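Local coordinates for protein indole-3-pyruvate decarboxylase (Azospirillum brasilense, PDB 2NXW) that decarboxylates indole-3-pyruvate to indole-3-acetaldehyde on the way to auxin, using thiamine diphosphate and a metal ion, at residues T273-A281 / T548-Q556; A298-A306 / A417-G425. One frame throughout, in Å; residues are numbered along the deposited sequence.

Interaction 2 (298-306 with 417-425) joins the central domain of this thiamine diphosphate enzyme to the C-terminal cofactor-binding domain; interaction 1 (273-281 with 548-556) joins it to the last helix, 547-558. Along the chain, interaction 2 is nested inside the loop closed by interaction 1. Their centres lie about 14 Å apart, and they touch: the Ile275 carbonyl O packs on the Phe305 ring and Phe552 on Asn304. Phe405 of helix 402-407 meets both Phe552 and Phe305 edge-to-face. Interaction 2 is buried near the middle of the chain and runs on to the cofactor. Interaction 1 lies farther out. The central domain thus meets the C-terminal part of the chain at two neighbouring places.

Interaction 1 (T273-A281 / T548-Q556); sequences TYIGVAGDA and TLARFVQGQ
Ile275 is the first residue of 273-281 to meet helix 547-558. Ile275 CD1 reaches the methyl CG2 of Thr548 at 4.1 Å, and the two side chains cross at about a right angle. Val277 comes next and packs closely on the helix. Val277 CG2 lies anti to the backbone N and sits 3.3 Å from CA of Gly555. Gly555 has no side chain, and the methyl packs directly on the helix backbone. The other branch, Val277 CG1, approaches Phe552 CD1 at 4.3 Å. Ala278 follows, where the two backbones come nearest. Ala278 CB lies at the edge of the Phe552 ring, 3.7 Å from Phe552 CD1. The Phe552 ring also packs on Phe485 of helix 480-485. The carbonyl O of Ala278 takes two N-H groups of Arg551. Arg551 NE donates at 3.0 Å to Ala278 O, and NH2 adds a weak bond. NE stands above the carbonyl plane, 45° out of it. The Arg551 chain bends at chi3 (-61°), which brings the guanidinium back over CA of Thr548, one turn earlier. Ala278 O also touches Thr548 CG2 at 3.6 Å. Gly279 N bonds back to Gly276 O and closes the turn that presents Val277 and Ala278. Asp280 then takes the N-cap position of helix 281-288, its OD2 accepting from Ile283 N. This is interdomain packing away from the annotated sites: a glycine-containing turn of the central domain, just before a capped helix, set against the C-terminal helix of a thiamine diphosphate-dependent decarboxylase.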
loop_
_atom_site.group_PDB
_atom_site.type_symbol
_atom_site.label_atom_id
_atom_site.label_comp_id
_atom_site.label_asym_id
_atom_site.label_seq_id
_atom_site.Cartn_x
_atom_site.Cartn_y
_atom_site.Cartn_z
ATOM N N THR A 273 12.566 34.214 14.516
ATOM C CA THR A 273 12.007 33.134 13.717
ATOM C C THR A 273 12.743 31.830 13.992
ATOM O O THR A 273 13.964 31.751 13.869
ATOM C CB THR A 273 12.117 33.459 12.218
ATOM O OG1 THR A 273 11.370 34.647 11.940
ATOM C CG2 THR A 273 11.582 32.313 11.369
ATOM N N TYR A 274 11.993 30.807 14.377
ATOM C CA TYR A 274 12.580 29.502 14.630
ATOM C C TYR A 274 12.733 28.760 13.295
ATOM O O TYR A 274 11.775 28.645 12.534
ATOM C CB TYR A 274 11.676 28.685 15.553
ATOM C CG TYR A 274 12.126 27.254 15.728
ATOM C CD1 TYR A 274 13.020 26.896 16.732
ATOM C CD2 TYR A 274 11.666 26.255 14.871
ATOM C CE1 TYR A 274 13.445 25.575 16.879
ATOM C CE2 TYR A 274 12.083 24.942 15.007
ATOM C CZ TYR A 274 12.972 24.609 16.015
ATOM O OH TYR A 274 13.365 23.298 16.156
ATOM N N ILE A 275 13.935 28.264 13.009
ATOM C CA ILE A 275 14.162 27.514 11.776
ATOM C C ILE A 275 15.053 26.313 12.030
ATOM O O ILE A 275 15.666 25.785 11.101
ATOM C CB ILE A 275 14.823 28.367 10.668
ATOM C CG1 ILE A 275 16.208 28.842 11.112
ATOM C CG2 ILE A 275 13.931 29.545 10.316
ATOM C CD1 ILE A 275 17.017 29.522 9.991
ATOM N N GLY A 276 15.126 25.882 13.286
ATOM C CA GLY A 276 15.964 24.741 13.611
ATOM C C GLY A 276 17.389 25.134 13.966
ATOM O O GLY A 276 17.668 26.288 14.291
ATOM N N VAL A 277 18.301 24.172 13.878
ATOM C CA VAL A 277 19.697 24.408 14.228
ATOM C C VAL A 277 20.372 25.559 13.483
ATOM O O VAL A 277 21.337 26.136 13.980
ATOM C CB VAL A 277 20.540 23.116 14.043
ATOM C CG1 VAL A 277 20.728 22.812 12.569
ATOM C CG2 VAL A 277 21.874 23.267 14.747
ATOM N N ALA A 278 19.859 25.907 12.309
ATOM C CA ALA A 278 20.441 26.993 11.518
ATOM C C ALA A 278 20.132 28.391 12.066
ATOM O O ALA A 278 20.784 29.368 11.692
ATOM C CB ALA A 278 19.958 26.890 10.072
ATOM N N GLY A 279 19.148 28.486 12.955
ATOM C CA GLY A 279 18.770 29.785 13.495
ATOM C C GLY A 279 19.456 30.243 14.768
ATOM O O GLY A 279 20.455 29.664 15.194
ATOM N N ASP A 280 18.916 31.299 15.373
ATOM C CA ASP A 280 19.473 31.842 16.606
ATOM C C ASP A 280 19.379 30.804 17.713
ATOM O O ASP A 280 18.315 30.229 17.954
ATOM C CB ASP A 280 18.725 33.109 17.029
ATOM C CG ASP A 280 19.173 33.620 18.389
ATOM O OD1 ASP A 280 20.354 34.009 18.526
ATOM O OD2 ASP A 280 18.350 33.628 19.327
ATOM N N ALA A 281 20.495 30.581 18.394
ATOM C CA ALA A 281 20.560 29.599 19.469
ATOM C C ALA A 281 19.555 29.839 20.593
ATOM O O ALA A 281 18.973 28.888 21.110
ATOM C CB ALA A 281 21.977 29.551 20.038
ATOM N N THR A 548 24.178 31.523 7.713
ATOM C CA THR A 548 23.118 30.618 8.127
ATOM C C THR A 548 23.356 29.197 7.611
ATOM O O THR A 548 23.117 28.226 8.336
ATOM C CB THR A 548 21.743 31.158 7.665
ATOM O OG1 THR A 548 21.580 32.488 8.175
ATOM C CG2 THR A 548 20.611 30.281 8.172
ATOM N N LEU A 549 23.836 29.054 6.375
ATOM C CA LEU A 549 24.095 27.712 5.874
ATOM C C LEU A 549 25.282 27.131 6.637
ATOM O O LEU A 549 25.286 25.949 6.955
ATOM C CB LEU A 549 24.376 27.719 4.363
ATOM C CG LEU A 549 24.710 26.339 3.766
ATOM C CD1 LEU A 549 23.596 25.334 4.077
ATOM C CD2 LEU A 549 24.905 26.473 2.264
ATOM N N ALA A 550 26.267 27.961 6.966
ATOM C CA ALA A 550 27.415 27.456 7.718
ATOM C C ALA A 550 26.956 26.934 9.084
ATOM O O ALA A 550 27.429 25.890 9.543
ATOM C CB ALA A 550 28.456 28.541 7.885
ATOM N N ARG A 551 26.027 27.633 9.730
ATOM C CA ARG A 551 25.539 27.171 11.030
ATOM C C ARG A 551 24.741 25.878 10.876
ATOM O O ARG A 551 24.792 24.994 11.737
ATOM C CB ARG A 551 24.659 28.233 11.697
ATOM C CG ARG A 551 25.416 29.457 12.178
ATOM C CD ARG A 551 24.596 30.242 13.199
ATOM N NE ARG A 551 23.333 30.733 12.651
ATOM C CZ ARG A 551 23.203 31.810 11.878
ATOM N NH1 ARG A 551 24.259 32.543 11.546
ATOM N NH2 ARG A 551 22.002 32.153 11.434
ATOM N N PHE A 552 24.003 25.775 9.777
ATOM C CA PHE A 552 23.193 24.597 9.472
ATOM C C PHE A 552 24.104 23.379 9.351
ATOM O O PHE A 552 23.864 22.344 9.973
ATOM C CB PHE A 552 22.448 24.834 8.154
ATOM C CG PHE A 552 21.487 23.739 7.773
ATOM C CD1 PHE A 552 20.243 23.634 8.388
ATOM C CD2 PHE A 552 21.803 22.853 6.750
ATOM C CE1 PHE A 552 19.320 22.663 7.985
ATOM C CE2 PHE A 552 20.889 21.877 6.338
ATOM C CZ PHE A 552 19.646 21.784 6.955
ATOM N N VAL A 553 25.161 23.515 8.558
ATOM C CA VAL A 553 26.112 22.428 8.351
ATOM C C VAL A 553 26.823 22.022 9.650
ATOM O O VAL A 553 26.963 20.830 9.941
ATOM C CB VAL A 553 27.165 22.825 7.287
ATOM C CG1 VAL A 553 28.185 21.703 7.103
ATOM C CG2 VAL A 553 26.470 23.116 5.954
ATOM N N GLN A 554 27.272 23.004 10.427
ATOM C CA GLN A 554 27.957 22.722 11.692
ATOM C C GLN A 554 26.992 22.086 12.690
ATOM O O GLN A 554 27.366 21.181 13.444
ATOM C CB GLN A 554 28.539 24.019 12.267
ATOM C CG GLN A 554 29.184 23.921 13.658
ATOM C CD GLN A 554 30.479 23.119 13.684
ATOM O OE1 GLN A 554 31.200 23.040 12.687
ATOM N NE2 GLN A 554 30.791 22.541 14.841
ATOM N N GLY A 555 25.746 22.553 12.686
ATOM C CA GLY A 555 24.750 22.018 13.597
ATOM C C GLY A 555 24.462 20.555 13.336
ATOM O O GLY A 555 24.167 19.792 14.260
ATOM N N GLN A 556 24.545 20.166 12.068
ATOM C CA GLN A 556 24.309 18.789 11.661
ATOM C C GLN A 556 25.421 17.899 12.202
ATOM O O GLN A 556 25.160 16.843 12.780
ATOM C CB GLN A 556 24.276 18.685 10.135
ATOM C CG GLN A 556 23.121 19.416 9.480
ATOM C CD GLN A 556 21.778 18.782 9.785
ATOM O OE1 GLN A 556 20.746 19.221 9.280
ATOM N NE2 GLN A 556 21.786 17.744 10.613
#

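Interaction 2 (A298-A306 / A417-G425); sequences AILSDTNFA and APGYYAGMG. With TPP (thiamine diphosphate), chain E.
Tyr420 and Ala306 form the tight part of this contact. Ala306 CB stands over one face of the Tyr420 ring, 3.9 Å from its centroid and 21° off the normal, a CH-pi contact. Ile299 comes to the ring edge instead. Ile299 CD1 lies in the ring plane, 3.7 Å from Tyr420 CD2. The Tyr420 chi1 of -60° puts CG beside its own backbone N and brings the ring against Ile299 and Ala306. The ring is fixed at its end by a hydrogen bond from Tyr420 OH to Met258 N. One backbone bond joins the segments: Phe305 N donates to Gly419 O at 3.2 Å, nearly straight onto the carbonyl. Phe305 N lies in a type II' turn from Thr303 to Ala306. The loose side is at Asp302, which is exposed and touches nothing of 417-425, and Ser301 barely meets that segment. Ser301 OG accepts from Thr303 N, an ST turn that shapes this end. Segment 417-425 runs on to thiamine diphosphate. Ala422 O accepts from N4' of the cofactor at 2.7 Å. Met424 N donates to N3' of the cofactor at 3.1 Å, so both bonds grip the aminopyrimidine. Leu129 of the second subunit packs on Ile299 and Tyr420. Helix 402-407 covers Asn304 and Phe305, helix 100-108 lies against Tyr421, and strand 317-321 backs Ile299.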
loop_
_atom_site.group_PDB
_atom_site.type_symbol
_atom_site.label_atom_id
_atom_site.label_comp_id
_atom_site.label_asym_id
_atom_site.label_seq_id
_atom_site.Cartn_x
_atom_site.Cartn_y
_atom_site.Cartn_z
ATOM N N ALA A 298 0.752 25.624 12.614
ATOM C CA ALA A 298 2.025 25.122 12.101
ATOM C C ALA A 298 2.049 23.821 11.314
ATOM O O ALA A 298 1.343 22.870 11.624
ATOM C CB ALA A 298 3.003 25.000 13.257
ATOM N N ILE A 299 2.889 23.801 10.285
ATOM C CA ILE A 299 3.115 22.593 9.509
ATOM C C ILE A 299 4.175 21.873 10.342
ATOM O O ILE A 299 5.139 22.500 10.787
ATOM C CB ILE A 299 3.717 22.929 8.126
ATOM C CG1 ILE A 299 2.617 23.454 7.208
ATOM C CG2 ILE A 299 4.411 21.707 7.535
ATOM C CD1 ILE A 299 3.133 24.088 5.942
ATOM N N LEU A 300 3.984 20.581 10.587
ATOM C CA LEU A 300 4.966 19.802 11.340
ATOM C C LEU A 300 5.669 18.872 10.362
ATOM O O LEU A 300 5.021 18.049 9.718
ATOM C CB LEU A 300 4.288 18.975 12.433
ATOM C CG LEU A 300 3.888 19.713 13.707
ATOM C CD1 LEU A 300 3.343 18.714 14.722
ATOM C CD2 LEU A 300 5.104 20.432 14.284
ATOM N N SER A 301 6.988 18.998 10.257
ATOM C CA SER A 301 7.764 18.177 9.329
ATOM C C SER A 301 9.243 18.168 9.701
ATOM O O SER A 301 9.726 19.082 10.360
ATOM C CB SER A 301 7.598 18.722 7.906
ATOM O OG SER A 301 8.543 18.153 7.013
ATOM N N ASP A 302 9.962 17.138 9.264
ATOM C CA ASP A 302 11.385 17.041 9.563
ATOM C C ASP A 302 12.263 17.638 8.462
ATOM O O ASP A 302 13.488 17.515 8.509
ATOM C CB ASP A 302 11.785 15.581 9.781
ATOM C CG ASP A 302 10.863 14.863 10.744
ATOM O OD1 ASP A 302 10.612 15.395 11.847
ATOM O OD2 ASP A 302 10.393 13.758 10.401
ATOM N N THR A 303 11.653 18.293 7.480
ATOM C CA THR A 303 12.427 18.866 6.386
ATOM C C THR A 303 12.781 20.340 6.528
ATOM O O THR A 303 11.940 21.176 6.875
ATOM C CB THR A 303 11.716 18.690 5.021
ATOM O OG1 THR A 303 11.471 17.300 4.781
ATOM C CG2 THR A 303 12.597 19.233 3.886
ATOM N N ASN A 304 14.051 20.633 6.264
ATOM C CA ASN A 304 14.563 21.995 6.273
ATOM C C ASN A 304 14.094 22.783 7.484
ATOM O O ASN A 304 14.222 22.337 8.625
ATOM C CB ASN A 304 14.170 22.724 4.987
ATOM C CG ASN A 304 15.204 23.747 4.558
ATOM O OD1 ASN A 304 14.865 24.813 4.045
ATOM N ND2 ASN A 304 16.476 23.425 4.765
ATOM N N PHE A 305 13.549 23.963 7.221
ATOM C CA PHE A 305 13.175 24.903 8.274
ATOM C C PHE A 305 11.906 24.645 9.082
ATOM O O PHE A 305 11.591 25.430 9.979
ATOM C CB PHE A 305 13.075 26.315 7.695
ATOM C CG PHE A 305 14.340 26.813 7.059
ATOM C CD1 PHE A 305 15.581 26.310 7.440
ATOM C CD2 PHE A 305 14.289 27.821 6.101
ATOM C CE1 PHE A 305 16.756 26.802 6.874
ATOM C CE2 PHE A 305 15.461 28.323 5.527
ATOM C CZ PHE A 305 16.696 27.812 5.915
ATOM N N ALA A 306 11.180 23.573 8.780
ATOM C CA ALA A 306 9.940 23.278 9.503
ATOM C C ALA A 306 10.157 22.894 10.962
ATOM O O ALA A 306 11.233 22.433 11.346
ATOM C CB ALA A 306 9.184 22.159 8.801
ATOM N N ALA A 417 9.491 31.273 -0.358
ATOM C CA ALA A 417 10.480 30.264 -0.748
ATOM C C ALA A 417 10.014 28.887 -0.326
ATOM O O ALA A 417 9.127 28.758 0.520
ATOM C CB ALA A 417 11.816 30.578 -0.074
ATOM N N PRO A 418 10.600 27.835 -0.913
ATOM C CA PRO A 418 10.209 26.462 -0.554
ATOM C C PRO A 418 10.959 26.045 0.718
ATOM O O PRO A 418 11.707 25.063 0.734
ATOM C CB PRO A 418 10.614 25.661 -1.791
ATOM C CG PRO A 418 11.843 26.377 -2.258
ATOM C CD PRO A 418 11.504 27.843 -2.082
ATOM N N GLY A 419 10.748 26.815 1.785
ATOM C CA GLY A 419 11.425 26.572 3.045
ATOM C C GLY A 419 11.199 25.227 3.706
ATOM O O GLY A 419 12.029 24.795 4.515
ATOM N N TYR A 420 10.079 24.576 3.398
ATOM C CA TYR A 420 9.801 23.262 3.975
ATOM C C TYR A 420 9.917 22.163 2.923
ATOM O O TYR A 420 10.559 21.145 3.151
ATOM C CB TYR A 420 8.396 23.209 4.580
ATOM C CG TYR A 420 8.121 24.208 5.684
ATOM C CD1 TYR A 420 9.156 24.832 6.389
ATOM C CD2 TYR A 420 6.807 24.516 6.036
ATOM C CE1 TYR A 420 8.886 25.752 7.412
ATOM C CE2 TYR A 420 6.528 25.424 7.064
ATOM C CZ TYR A 420 7.569 26.040 7.738
ATOM O OH TYR A 420 7.299 26.972 8.715
ATOM N N TYR A 421 9.297 22.379 1.765
ATOM C CA TYR A 421 9.306 21.398 0.685
ATOM C C TYR A 421 10.699 21.214 0.087
ATOM O O TYR A 421 11.051 20.125 -0.368
ATOM C CB TYR A 421 8.314 21.839 -0.392
ATOM C CG TYR A 421 8.094 20.841 -1.502
ATOM C CD1 TYR A 421 7.534 19.589 -1.245
ATOM C CD2 TYR A 421 8.411 21.163 -2.823
ATOM C CE1 TYR A 421 7.291 18.685 -2.269
ATOM C CE2 TYR A 421 8.170 20.267 -3.860
ATOM C CZ TYR A 421 7.606 19.031 -3.575
ATOM O OH TYR A 421 7.336 18.134 -4.581
ATOM N N ALA A 422 11.469 22.300 0.074
ATOM C CA ALA A 422 12.854 22.303 -0.409
ATOM C C ALA A 422 13.058 21.870 -1.851
ATOM O O ALA A 422 14.127 21.370 -2.205
ATOM C CB ALA A 422 13.726 21.453 0.515
ATOM N N GLY A 423 12.052 22.077 -2.691
ATOM C CA GLY A 423 12.187 21.710 -4.089
ATOM C C GLY A 423 12.762 22.861 -4.899
ATOM O O GLY A 423 12.365 24.013 -4.737
ATOM N N MET A 424 13.704 22.547 -5.773
ATOM C CA MET A 424 14.327 23.559 -6.623
ATOM C C MET A 424 13.488 23.930 -7.833
ATOM O O MET A 424 12.698 23.123 -8.338
ATOM C CB MET A 424 15.677 23.063 -7.145
ATOM C CG MET A 424 16.754 22.960 -6.107
ATOM S SD MET A 424 18.128 22.024 -6.746
ATOM C CE MET A 424 18.760 23.127 -8.060
ATOM N N GLY A 425 13.708 25.157 -8.313
ATOM C CA GLY A 425 13.028 25.649 -9.499
ATOM C C GLY A 425 11.951 26.660 -9.193
ATOM O O GLY A 425 11.483 27.365 -10.076
HETATM N "N1'" TPP E . 15.964 18.422 -7.533
HETATM C "C2'" TPP E . 14.965 19.226 -7.134
HETATM C CM2 TPP E . 13.811 19.511 -8.083
HETATM N "N3'" TPP E . 14.969 19.770 -5.913
HETATM C "C4'" TPP E . 15.976 19.541 -5.023
HETATM N "N4'" TPP E . 15.892 20.068 -3.770
HETATM C "C5'" TPP E . 17.095 18.743 -5.424
HETATM C "C6'" TPP E . 17.038 18.168 -6.710
HETATM C "C7'" TPP E . 18.305 18.467 -4.503
HETATM N N3 TPP E . 19.150 19.709 -4.192
HETATM C C2 TPP E . 18.962 20.329 -3.024
HETATM S S1 TPP E . 20.125 21.641 -3.041
HETATM C C5 TPP E . 20.836 21.294 -4.614
HETATM C C4 TPP E . 20.135 20.170 -5.042
HETATM C CM4 TPP E . 20.450 19.504 -6.410
HETATM C C6 TPP E . 21.919 22.069 -5.252
HETATM C C7 TPP E . 21.402 23.474 -5.614
HETATM O O7 TPP E . 22.416 24.043 -6.403
HETATM P PA TPP E . 22.216 25.600 -6.609
HETATM O O1A TPP E . 20.864 25.960 -7.218
HETATM O O2A TPP E . 23.366 26.009 -7.528
HETATM O O3A TPP E . 22.360 26.401 -5.239
HETATM P PB TPP E . 23.644 26.141 -4.228
HETATM O O1B TPP E . 24.943 26.073 -5.035
HETATM O O2B TPP E . 23.605 27.362 -3.265
HETATM O O3B TPP E . 23.429 24.871 -3.418
#